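Local coordinates for heat shock protein, putative (Plasmodium falciparum, PDB 1Y6Z) that is the middle domain of a putative Hsp90-family chaperone, which as a whole protein probably binds ATP and assists the folding of client proteins, at residues Trp59-Asn64 with Trp93-Arg98; Glu69-Arg74 with Ile82-Ser87; Asn168-Ala173 with Asn249-Tyr254. One frame throughout, in Å; residues are numbered along the deposited sequence.

Interaction 1: Trp59-Asn64 with Trp93-Arg98; sequences WELSKN and WLTFLR
Arg-98 bends at its second torsion (chi2 -68°) and carries its guanidinium back toward Glu-60. Glu-60 is bent at the same place (chi2 90°), which swings its carboxylate round to meet it. The two groups form a salt bridge, with Arg-98 NH2 2.9 Å from Glu-60 OE1. The bond is fairly straight. OE1 lies in the guanidinium plane, but the donor comes from above the carboxylate plane. The two planes are turned 68° from each other. Water 1 makes a second link, donating to Glu-60 OE2 and accepting from Arg-98 NE. The far side of the guanidinium is turned back on its own chain. Arg-98 NH1 donates to Thr-95 O at 2.9 Å and to Leu-97 O at 2.9 Å. These bonds tie the side chain to the type I turn from Leu-94 to Leu-97.

Beside the polar group, Leu-61 points at this turn. Its CD1 lies 3.7 Å from Phe-96 CA. The same methyl meets Thr-95 CG2 tip to tip, 4.0 Å away. Tyr-157 of helix 145-164 packs on both Leu-61 and Thr-95, and the Phe-96 ring stacks with Phe-154. The contact joins the loop between strands 47-53 and 73-77 to the one leading into mixed-sheet strand 98-103, which Arg-98 begins.

All three guanidinium nitrogens thus have partners. The buried charge is probably offset by Glu-60, while two carbonyls and a water hold the group's rotation.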
loop_
_atom_site.group_PDB
_atom_site.type_symbol
_atom_site.label_atom_id
_atom_site.label_comp_id
_atom_site.label_asym_id
_atom_site.label_seq_id
_atom_site.Cartn_x
_atom_site.Cartn_y
_atom_site.Cartn_z
ATOM N N TRP B 59 28.832 -0.984 -7.182
ATOM C CA TRP B 59 30.093 -0.246 -7.360
ATOM C C TRP B 59 29.846 1.022 -8.188
ATOM O O TRP B 59 30.443 2.078 -7.925
ATOM C CB TRP B 59 31.203 -1.173 -7.964
ATOM C CG TRP B 59 31.597 -2.246 -6.937
ATOM C CD1 TRP B 59 31.239 -3.558 -6.925
ATOM C CD2 TRP B 59 32.262 -2.003 -5.696
ATOM N NE1 TRP B 59 31.712 -4.167 -5.764
ATOM C CE2 TRP B 59 32.337 -3.216 -5.003
ATOM C CE3 TRP B 59 32.818 -0.856 -5.112
ATOM C CZ2 TRP B 59 32.932 -3.315 -3.732
ATOM C CZ3 TRP B 59 33.437 -0.953 -3.867
ATOM C CH2 TRP B 59 33.519 -2.188 -3.201
ATOM N N GLU B 60 28.950 0.948 -9.168
ATOM C CA GLU B 60 28.496 2.154 -9.887
ATOM C C GLU B 60 28.028 3.295 -8.954
ATOM O O GLU B 60 28.012 4.451 -9.365
ATOM C CB GLU B 60 27.318 1.846 -10.827
ATOM C CG GLU B 60 27.574 0.819 -11.886
ATOM C CD GLU B 60 27.233 -0.595 -11.416
ATOM O OE1 GLU B 60 26.853 -0.743 -10.248
ATOM O OE2 GLU B 60 27.365 -1.563 -12.199
ATOM N N LEU B 61 27.685 2.978 -7.703
ATOM C CA LEU B 61 27.154 3.975 -6.801
ATOM C C LEU B 61 28.058 4.221 -5.617
ATOM O O LEU B 61 27.655 4.821 -4.625
ATOM C CB LEU B 61 25.756 3.534 -6.287
ATOM C CG LEU B 61 24.723 3.266 -7.391
ATOM C CD1 LEU B 61 23.409 2.769 -6.721
ATOM C CD2 LEU B 61 24.534 4.603 -8.110
ATOM N N SER B 62 29.267 3.709 -5.684
ATOM C CA SER B 62 30.136 3.786 -4.518
ATOM C C SER B 62 31.042 5.019 -4.532
ATOM O O SER B 62 31.925 5.144 -3.673
ATOM C CB SER B 62 30.991 2.538 -4.438
ATOM O OG SER B 62 31.951 2.732 -3.388
ATOM N N LYS B 63 30.906 5.863 -5.546
ATOM C CA LYS B 63 31.707 7.107 -5.627
ATOM C C LYS B 63 30.805 8.322 -5.474
ATOM O O LYS B 63 30.985 9.088 -4.553
ATOM C CB LYS B 63 32.533 7.190 -6.910
ATOM C CG LYS B 63 33.732 6.211 -6.960
ATOM C CD LYS B 63 34.377 6.231 -8.378
ATOM C CE LYS B 63 35.517 5.210 -8.524
ATOM N NZ LYS B 63 35.871 4.877 -9.936
ATOM N N ASN B 64 29.854 8.496 -6.375
ATOM C CA ASN B 64 28.747 9.432 -6.172
ATOM C C ASN B 64 27.430 8.696 -5.878
ATOM O O ASN B 64 27.172 7.633 -6.434
ATOM C CB ASN B 64 28.531 10.288 -7.426
ATOM C CG ASN B 64 27.578 11.461 -7.186
ATOM O OD1 ASN B 64 26.545 11.586 -7.869
ATOM N ND2 ASN B 64 27.902 12.314 -6.175
ATOM N N TRP B 93 15.605 7.857 -7.080
ATOM C CA TRP B 93 15.827 7.317 -5.739
ATOM C C TRP B 93 15.883 5.765 -5.767
ATOM O O TRP B 93 16.414 5.168 -4.854
ATOM C CB TRP B 93 14.822 7.822 -4.716
ATOM C CG TRP B 93 13.482 7.268 -4.858
ATOM C CD1 TRP B 93 12.503 7.747 -5.662
ATOM C CD2 TRP B 93 12.948 6.085 -4.204
ATOM N NE1 TRP B 93 11.396 6.945 -5.574
ATOM C CE2 TRP B 93 11.622 5.953 -4.637
ATOM C CE3 TRP B 93 13.460 5.167 -3.247
ATOM C CZ2 TRP B 93 10.772 4.898 -4.185
ATOM C CZ3 TRP B 93 12.605 4.143 -2.759
ATOM C CH2 TRP B 93 11.286 4.010 -3.255
ATOM N N LEU B 94 15.394 5.149 -6.837
ATOM C CA LEU B 94 15.446 3.698 -7.012
ATOM C C LEU B 94 16.609 3.162 -7.845
ATOM O O LEU B 94 16.583 1.989 -8.232
ATOM C CB LEU B 94 14.152 3.220 -7.676
ATOM C CG LEU B 94 13.028 3.270 -6.652
ATOM C CD1 LEU B 94 11.764 3.187 -7.464
ATOM C CD2 LEU B 94 13.168 2.071 -5.636
ATOM N N THR B 95 17.609 4.007 -8.086
ATOM C CA THR B 95 18.819 3.678 -8.861
ATOM C C THR B 95 19.564 2.477 -8.273
ATOM O O THR B 95 20.300 1.813 -8.985
ATOM C CB THR B 95 19.807 4.882 -8.969
ATOM O OG1 THR B 95 20.872 4.587 -9.910
ATOM C CG2 THR B 95 20.411 5.258 -7.618
ATOM N N PHE B 96 19.378 2.222 -6.981
ATOM C CA PHE B 96 20.115 1.098 -6.311
ATOM C C PHE B 96 19.523 -0.261 -6.669
ATOM O O PHE B 96 20.170 -1.265 -6.463
ATOM C CB PHE B 96 20.193 1.261 -4.791
ATOM C CG PHE B 96 18.843 1.188 -4.099
ATOM C CD1 PHE B 96 18.094 2.327 -3.884
ATOM C CD2 PHE B 96 18.315 -0.057 -3.703
ATOM C CE1 PHE B 96 16.847 2.295 -3.223
ATOM C CE2 PHE B 96 17.017 -0.113 -3.079
ATOM C CZ PHE B 96 16.319 1.055 -2.830
ATOM N N LEU B 97 18.299 -0.328 -7.215
ATOM C CA LEU B 97 17.729 -1.610 -7.584
ATOM C C LEU B 97 18.518 -2.229 -8.776
ATOM O O LEU B 97 18.991 -1.510 -9.647
ATOM C CB LEU B 97 16.270 -1.382 -8.117
ATOM C CG LEU B 97 15.149 -0.974 -7.186
ATOM C CD1 LEU B 97 13.868 -0.942 -8.101
ATOM C CD2 LEU B 97 14.939 -2.024 -6.174
ATOM N N ARG B 98 18.631 -3.544 -8.802
ATOM C CA ARG B 98 19.173 -4.255 -9.946
ATOM C C ARG B 98 18.074 -5.225 -10.375
ATOM O O ARG B 98 17.389 -5.817 -9.538
ATOM C CB ARG B 98 20.466 -4.992 -9.574
ATOM C CG ARG B 98 21.602 -4.069 -9.148
ATOM C CD ARG B 98 22.036 -3.294 -10.351
ATOM N NE ARG B 98 23.137 -2.333 -10.180
ATOM C CZ ARG B 98 22.971 -1.028 -9.983
ATOM N NH1 ARG B 98 21.767 -0.527 -9.804
ATOM N NH2 ARG B 98 24.028 -0.225 -9.888
HETATM O O HOH W 1 25.531 -3.458 -11.338
#

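Interaction 2: Glu69-Arg74 with Ile82-Ser87; sequences ESRGIR and INDKFS
Arg-71 meets Asp-84 in a salt bridge, with Arg-71 NH1 2.7 Å from Asp-84 OD1. Arg-71 bends at chi2 (-57°), which carries its guanidinium there. OD1 uses its syn lone pair and lies near the guanidinium plane, while the carboxylate is turned 80° from that plane. Lys-85 runs alongside Arg-71, pointing the same way. Its NZ sits over the centre of the guanidinium face, 3.0 Å from Arg-71 CZ. The charges are alike, and no hydrogen bond joins them.

Beside this cluster, Phe-86 N donates to Ile-73 O at 3.2 Å. Ile-73 N gives a weak bond to Ser-87 OG. Ile-73 CG2 touches Phe-86 CD2 at 3.9 Å, and the Phe-86 ring packs on helix 121-141.

Further out, one oxygen of Glu-69, OE1, takes both Arg-71 NE (2.9 Å) and Arg-71 NH2 (2.7 Å) side-on, in bent bonds. Asn-83 OD1 accepts from Lys-85 N in an Asx turn beside Asp-84. The hairpin of strands 73-77 and 80-83 brings the two segments side by side.

Two carboxylates flank Arg-71, so its rotation is well defined. They probably also ease the closeness of the two cations, though Lys-85 NZ, 4.1 Å from Glu-69 OE1, is beyond salt-bridge range.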
loop_
_atom_site.group_PDB
_atom_site.type_symbol
_atom_site.label_atom_id
_atom_site.label_comp_id
_atom_site.label_asym_id
_atom_site.label_seq_id
_atom_site.Cartn_x
_atom_site.Cartn_y
_atom_site.Cartn_z
ATOM N N GLU B 69 24.869 7.375 -15.638
ATOM C CA GLU B 69 24.543 6.430 -16.683
ATOM C C GLU B 69 23.269 5.676 -16.363
ATOM O O GLU B 69 22.609 5.141 -17.271
ATOM C CB GLU B 69 25.687 5.449 -16.844
ATOM C CG GLU B 69 27.029 6.117 -17.126
ATOM C CD GLU B 69 28.141 5.115 -17.340
ATOM O OE1 GLU B 69 27.885 4.087 -18.010
ATOM O OE2 GLU B 69 29.265 5.354 -16.842
ATOM N N SER B 70 22.933 5.655 -15.068
ATOM C CA SER B 70 21.828 4.876 -14.506
ATOM C C SER B 70 21.668 3.497 -15.148
ATOM O O SER B 70 20.784 3.282 -15.992
ATOM C CB SER B 70 20.527 5.679 -14.534
ATOM O OG SER B 70 19.876 5.560 -13.277
ATOM N N ARG B 71 22.527 2.567 -14.741
ATOM C CA ARG B 71 22.539 1.215 -15.308
ATOM C C ARG B 71 21.419 0.325 -14.754
ATOM O O ARG B 71 20.267 0.407 -15.212
ATOM C CB ARG B 71 23.919 0.549 -15.086
ATOM C CG ARG B 71 25.106 1.229 -15.797
ATOM C CD ARG B 71 24.888 1.337 -17.309
ATOM N NE ARG B 71 26.082 1.836 -17.990
ATOM C CZ ARG B 71 26.407 1.585 -19.261
ATOM N NH1 ARG B 71 25.628 0.830 -20.033
ATOM N NH2 ARG B 71 27.522 2.105 -19.771
ATOM N N GLY B 72 21.795 -0.559 -13.834
ATOM C CA GLY B 72 20.899 -1.222 -12.894
ATOM C C GLY B 72 19.871 -2.174 -13.409
ATOM O O GLY B 72 19.872 -3.353 -13.053
ATOM N N ILE B 73 18.934 -1.657 -14.190
ATOM C CA ILE B 73 17.894 -2.485 -14.756
ATOM C C ILE B 73 18.117 -2.780 -16.251
ATOM O O ILE B 73 18.273 -1.871 -17.083
ATOM C CB ILE B 73 16.515 -1.891 -14.484
ATOM C CG1 ILE B 73 16.320 -1.725 -12.947
ATOM C CG2 ILE B 73 15.458 -2.746 -15.064
ATOM C CD1 ILE B 73 14.914 -1.302 -12.594
ATOM N N ARG B 74 18.162 -4.060 -16.554
ATOM C CA ARG B 74 18.415 -4.562 -17.920
ATOM C C ARG B 74 17.071 -4.785 -18.634
ATOM O O ARG B 74 16.219 -5.536 -18.143
ATOM C CB ARG B 74 19.147 -5.889 -17.837
ATOM C CG ARG B 74 20.542 -5.793 -17.221
ATOM C CD ARG B 74 21.032 -7.176 -17.004
ATOM N NE ARG B 74 21.158 -7.885 -18.278
ATOM C CZ ARG B 74 22.278 -7.878 -19.009
ATOM N NH1 ARG B 74 23.342 -7.203 -18.599
ATOM N NH2 ARG B 74 22.341 -8.553 -20.148
ATOM N N ILE B 82 18.520 -5.695 -24.753
ATOM C CA ILE B 82 18.611 -4.416 -25.445
ATOM C C ILE B 82 19.724 -3.533 -24.886
ATOM O O ILE B 82 20.679 -3.187 -25.594
ATOM C CB ILE B 82 17.274 -3.674 -25.446
ATOM C CG1 ILE B 82 16.161 -4.578 -25.998
ATOM C CG2 ILE B 82 17.380 -2.354 -26.231
ATOM C CD1 ILE B 82 15.277 -3.905 -26.964
ATOM N N ASN B 83 19.579 -3.148 -23.615
ATOM C CA ASN B 83 20.614 -2.430 -22.899
ATOM C C ASN B 83 20.253 -2.388 -21.417
ATOM O O ASN B 83 19.108 -2.726 -21.057
ATOM C CB ASN B 83 20.836 -0.996 -23.451
ATOM C CG ASN B 83 19.624 -0.090 -23.265
ATOM O OD1 ASN B 83 19.076 0.037 -22.153
ATOM N ND2 ASN B 83 19.209 0.563 -24.349
ATOM N N ASP B 84 21.236 -1.974 -20.592
ATOM C CA ASP B 84 21.095 -1.890 -19.140
ATOM C C ASP B 84 20.880 -0.464 -18.575
ATOM O O ASP B 84 21.383 -0.108 -17.500
ATOM C CB ASP B 84 22.243 -2.637 -18.453
ATOM C CG ASP B 84 23.623 -2.029 -18.740
ATOM O OD1 ASP B 84 23.744 -0.919 -19.351
ATOM O OD2 ASP B 84 24.608 -2.681 -18.297
ATOM N N LYS B 85 20.118 0.345 -19.299
ATOM C CA LYS B 85 19.893 1.732 -18.919
ATOM C C LYS B 85 18.423 2.040 -18.709
ATOM O O LYS B 85 17.991 3.203 -18.761
ATOM C CB LYS B 85 20.498 2.677 -19.975
ATOM C CG LYS B 85 21.978 2.446 -20.177
ATOM C CD LYS B 85 22.493 3.091 -21.443
ATOM C CE LYS B 85 23.980 3.275 -21.338
ATOM N NZ LYS B 85 24.341 3.662 -19.929
ATOM N N PHE B 86 17.650 1.002 -18.430
ATOM C CA PHE B 86 16.226 1.184 -18.248
ATOM C C PHE B 86 15.876 2.024 -16.992
ATOM O O PHE B 86 14.794 2.621 -16.909
ATOM C CB PHE B 86 15.542 -0.169 -18.207
ATOM C CG PHE B 86 14.086 -0.066 -18.252
ATOM C CD1 PHE B 86 13.444 0.226 -19.452
ATOM C CD2 PHE B 86 13.329 -0.167 -17.076
ATOM C CE1 PHE B 86 12.066 0.349 -19.486
ATOM C CE2 PHE B 86 11.939 -0.027 -17.111
ATOM C CZ PHE B 86 11.313 0.218 -18.314
ATOM N N SER B 87 16.798 2.040 -16.024
ATOM C CA SER B 87 16.673 2.815 -14.802
ATOM C C SER B 87 16.639 4.357 -14.975
ATOM O O SER B 87 16.206 5.077 -14.057
ATOM C CB SER B 87 17.814 2.451 -13.852
ATOM O OG SER B 87 17.629 1.147 -13.334
#

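Interaction 3: Asn168-Ala173 with Asn249-Tyr254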
loop_
_atom_site.group_PDB
_atom_site.type_symbol
_atom_site.label_atom_id
_atom_site.label_comp_id
_atom_site.label_asym_id
_atom_site.label_seq_id
_atom_site.Cartn_x
_atom_site.Cartn_y
_atom_site.Cartn_z
ATOM N N ASN B 168 4.742 9.199 -4.385
ATOM C CA ASN B 168 4.927 8.143 -3.389
ATOM C C ASN B 168 5.475 8.587 -2.038
ATOM O O ASN B 168 5.778 7.765 -1.207
ATOM C CB ASN B 168 5.786 7.008 -3.977
ATOM C CG ASN B 168 5.117 6.373 -5.185
ATOM O OD1 ASN B 168 4.033 5.829 -5.081
ATOM N ND2 ASN B 168 5.759 6.461 -6.324
ATOM N N GLN B 169 5.554 9.903 -1.848
ATOM C CA GLN B 169 6.218 10.521 -0.728
ATOM C C GLN B 169 5.770 9.910 0.620
ATOM O O GLN B 169 6.604 9.547 1.420
ATOM C CB GLN B 169 5.964 12.049 -0.814
ATOM C CG GLN B 169 4.678 12.480 -0.093
ATOM C CD GLN B 169 4.946 13.194 1.227
ATOM O OE1 GLN B 169 6.068 13.667 1.467
ATOM N NE2 GLN B 169 3.912 13.305 2.076
ATOM N N GLU B 170 4.466 9.719 0.858
ATOM C CA GLU B 170 4.036 9.240 2.198
ATOM C C GLU B 170 4.446 7.814 2.485
ATOM O O GLU B 170 4.906 7.479 3.600
ATOM C CB GLU B 170 2.501 9.360 2.355
ATOM C CG GLU B 170 1.976 8.880 3.738
ATOM C CD GLU B 170 0.442 8.972 3.885
ATOM O OE1 GLU B 170 -0.105 10.043 3.531
ATOM O OE2 GLU B 170 -0.172 7.986 4.381
ATOM N N GLU B 171 4.296 6.946 1.477
ATOM C CA GLU B 171 4.696 5.559 1.648
ATOM C C GLU B 171 6.206 5.433 1.909
ATOM O O GLU B 171 6.652 4.637 2.770
ATOM C CB GLU B 171 4.324 4.751 0.408
ATOM C CG GLU B 171 2.888 4.328 0.373
ATOM C CD GLU B 171 2.769 3.069 -0.463
ATOM O OE1 GLU B 171 2.808 3.245 -1.699
ATOM O OE2 GLU B 171 2.723 1.930 0.116
ATOM N N ILE B 172 6.975 6.236 1.202
ATOM C CA ILE B 172 8.439 6.167 1.385
ATOM C C ILE B 172 8.782 6.706 2.778
ATOM O O ILE B 172 9.664 6.171 3.438
ATOM C CB ILE B 172 9.192 6.929 0.306
ATOM C CG1 ILE B 172 8.739 6.492 -1.113
ATOM C CG2 ILE B 172 10.747 6.766 0.515
ATOM C CD1 ILE B 172 9.440 7.296 -2.253
ATOM N N ALA B 173 8.135 7.810 3.150
ATOM C CA ALA B 173 8.309 8.488 4.449
ATOM C C ALA B 173 8.065 7.529 5.618
ATOM O O ALA B 173 8.760 7.591 6.648
ATOM C CB ALA B 173 7.352 9.719 4.523
ATOM N N ASN B 249 4.567 19.343 2.985
ATOM C CA ASN B 249 3.210 18.733 2.860
ATOM C C ASN B 249 2.833 17.768 3.958
ATOM O O ASN B 249 1.902 16.961 3.799
ATOM C CB ASN B 249 2.883 18.151 1.476
ATOM C CG ASN B 249 1.849 19.000 0.695
ATOM O OD1 ASN B 249 1.929 20.244 0.659
ATOM N ND2 ASN B 249 0.894 18.320 0.037
ATOM N N LYS B 250 3.553 17.889 5.077
ATOM C CA LYS B 250 3.215 17.198 6.332
ATOM C C LYS B 250 3.568 15.712 6.250
ATOM O O LYS B 250 4.073 15.221 5.228
ATOM C CB LYS B 250 1.717 17.372 6.666
ATOM C CG LYS B 250 1.228 18.844 6.912
ATOM C CD LYS B 250 -0.251 18.811 7.276
ATOM C CE LYS B 250 -0.687 20.008 8.095
ATOM N NZ LYS B 250 -1.757 19.628 9.073
ATOM N N TYR B 251 3.291 15.002 7.331
ATOM C CA TYR B 251 3.394 13.552 7.342
ATOM C C TYR B 251 2.159 13.012 7.993
ATOM O O TYR B 251 1.987 13.126 9.216
ATOM C CB TYR B 251 4.641 13.037 8.066
ATOM C CG TYR B 251 4.665 11.510 8.127
ATOM C CD1 TYR B 251 4.919 10.730 6.967
ATOM C CD2 TYR B 251 4.388 10.830 9.312
ATOM C CE1 TYR B 251 4.910 9.340 7.026
ATOM C CE2 TYR B 251 4.383 9.425 9.370
ATOM C CZ TYR B 251 4.635 8.706 8.194
ATOM O OH TYR B 251 4.657 7.366 8.224
ATOM N N LYS B 252 1.307 12.408 7.173
ATOM C CA LYS B 252 0.064 11.799 7.618
ATOM C C LYS B 252 -0.715 12.828 8.440
ATOM O O LYS B 252 -1.285 12.508 9.465
ATOM C CB LYS B 252 0.277 10.470 8.389
ATOM C CG LYS B 252 0.868 9.298 7.555
ATOM C CD LYS B 252 0.835 7.941 8.287
ATOM C CE LYS B 252 1.516 6.865 7.424
ATOM N NZ LYS B 252 1.955 5.642 8.183
ATOM N N GLY B 253 -0.671 14.070 7.978
ATOM C CA GLY B 253 -1.469 15.183 8.530
ATOM C C GLY B 253 -0.781 15.969 9.640
ATOM O O GLY B 253 -1.334 16.961 10.120
ATOM N N TYR B 254 0.410 15.510 10.054
ATOM C CA TYR B 254 1.242 16.155 11.091
ATOM C C TYR B 254 2.234 17.124 10.506
ATOM O O TYR B 254 2.893 16.829 9.524
ATOM C CB TYR B 254 2.017 15.113 11.894
ATOM C CG TYR B 254 1.125 14.229 12.696
ATOM C CD1 TYR B 254 0.710 13.007 12.210
ATOM C CD2 TYR B 254 0.640 14.650 13.931
ATOM C CE1 TYR B 254 -0.145 12.185 12.956
ATOM C CE2 TYR B 254 -0.199 13.852 14.688
ATOM C CZ TYR B 254 -0.599 12.627 14.187
ATOM O OH TYR B 254 -1.432 11.839 14.946
HETATM O O HOH W 2 1.767 12.505 4.113
#
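The short helix 169-173 faces the turn that follows helix 237-249, and the backbones come nearest at Glu-170 and Tyr-251, 6.7 Å between their CA atoms. No direct hydrogen bond crosses the contact. Ala-173 CB touches the Tyr-251 ring, 3.5 Å from CE1. Glu-170 O lies at the ring edge, 3.9 Å from the same CE1. The ring is brought here by a first torsion that sets CG opposite the backbone N (chi1 177°). Its hydroxyl goes on to bond Asp-191, which also forms a salt bridge with Lys-252 NZ.

Glu-170 is extended and crosses Lys-252 at about a right angle. Its OE2 rests on the aliphatic part of the lysine, 3.6 Å from Lys-252 CG. That CG in turn lies over a face of the Tyr-251 ring. Water 2 bridges the segments, donating to Glu-170 OE1 and accepting from Lys-252 N. Gln-169 NE2 comes within 3.7 Å of Lys-250 O.

Tyr-251 to Tyr-254 form a type I' turn, closed by Tyr-251 N to Tyr-254 O and Tyr-254 N to Tyr-251 O. The turn leads from helix 237-249 into strand 256-258 of the parallel sheet, a helix-to-strand connection of an alpha/beta subdomain.

How the interactions relate
Interactions 1 and 2 belong to the part of the chain built on the five-stranded mixed sheet, with their centres about 11 Å apart. Along the chain, 69-74 and 82-87 both fall between 59-64 and 93-98. The two contacts touch by packing: Arg-98 NH1 lies against Gly-72 CA, and Thr-95 faces Ser-70. Strand 98-103 runs parallel to strand 73-77 in that sheet. Interaction 3 comes later in sequence, on the opposite side of the chain's centre. Its centre is about 24 Å from that of interaction 1 and about 29 Å from that of interaction 2. Trp-93 packs on Ile-172. The contacts thus span two regions of this Hsp90 middle domain, mixed-sheet and later alpha/beta, with helix 169-173 between them.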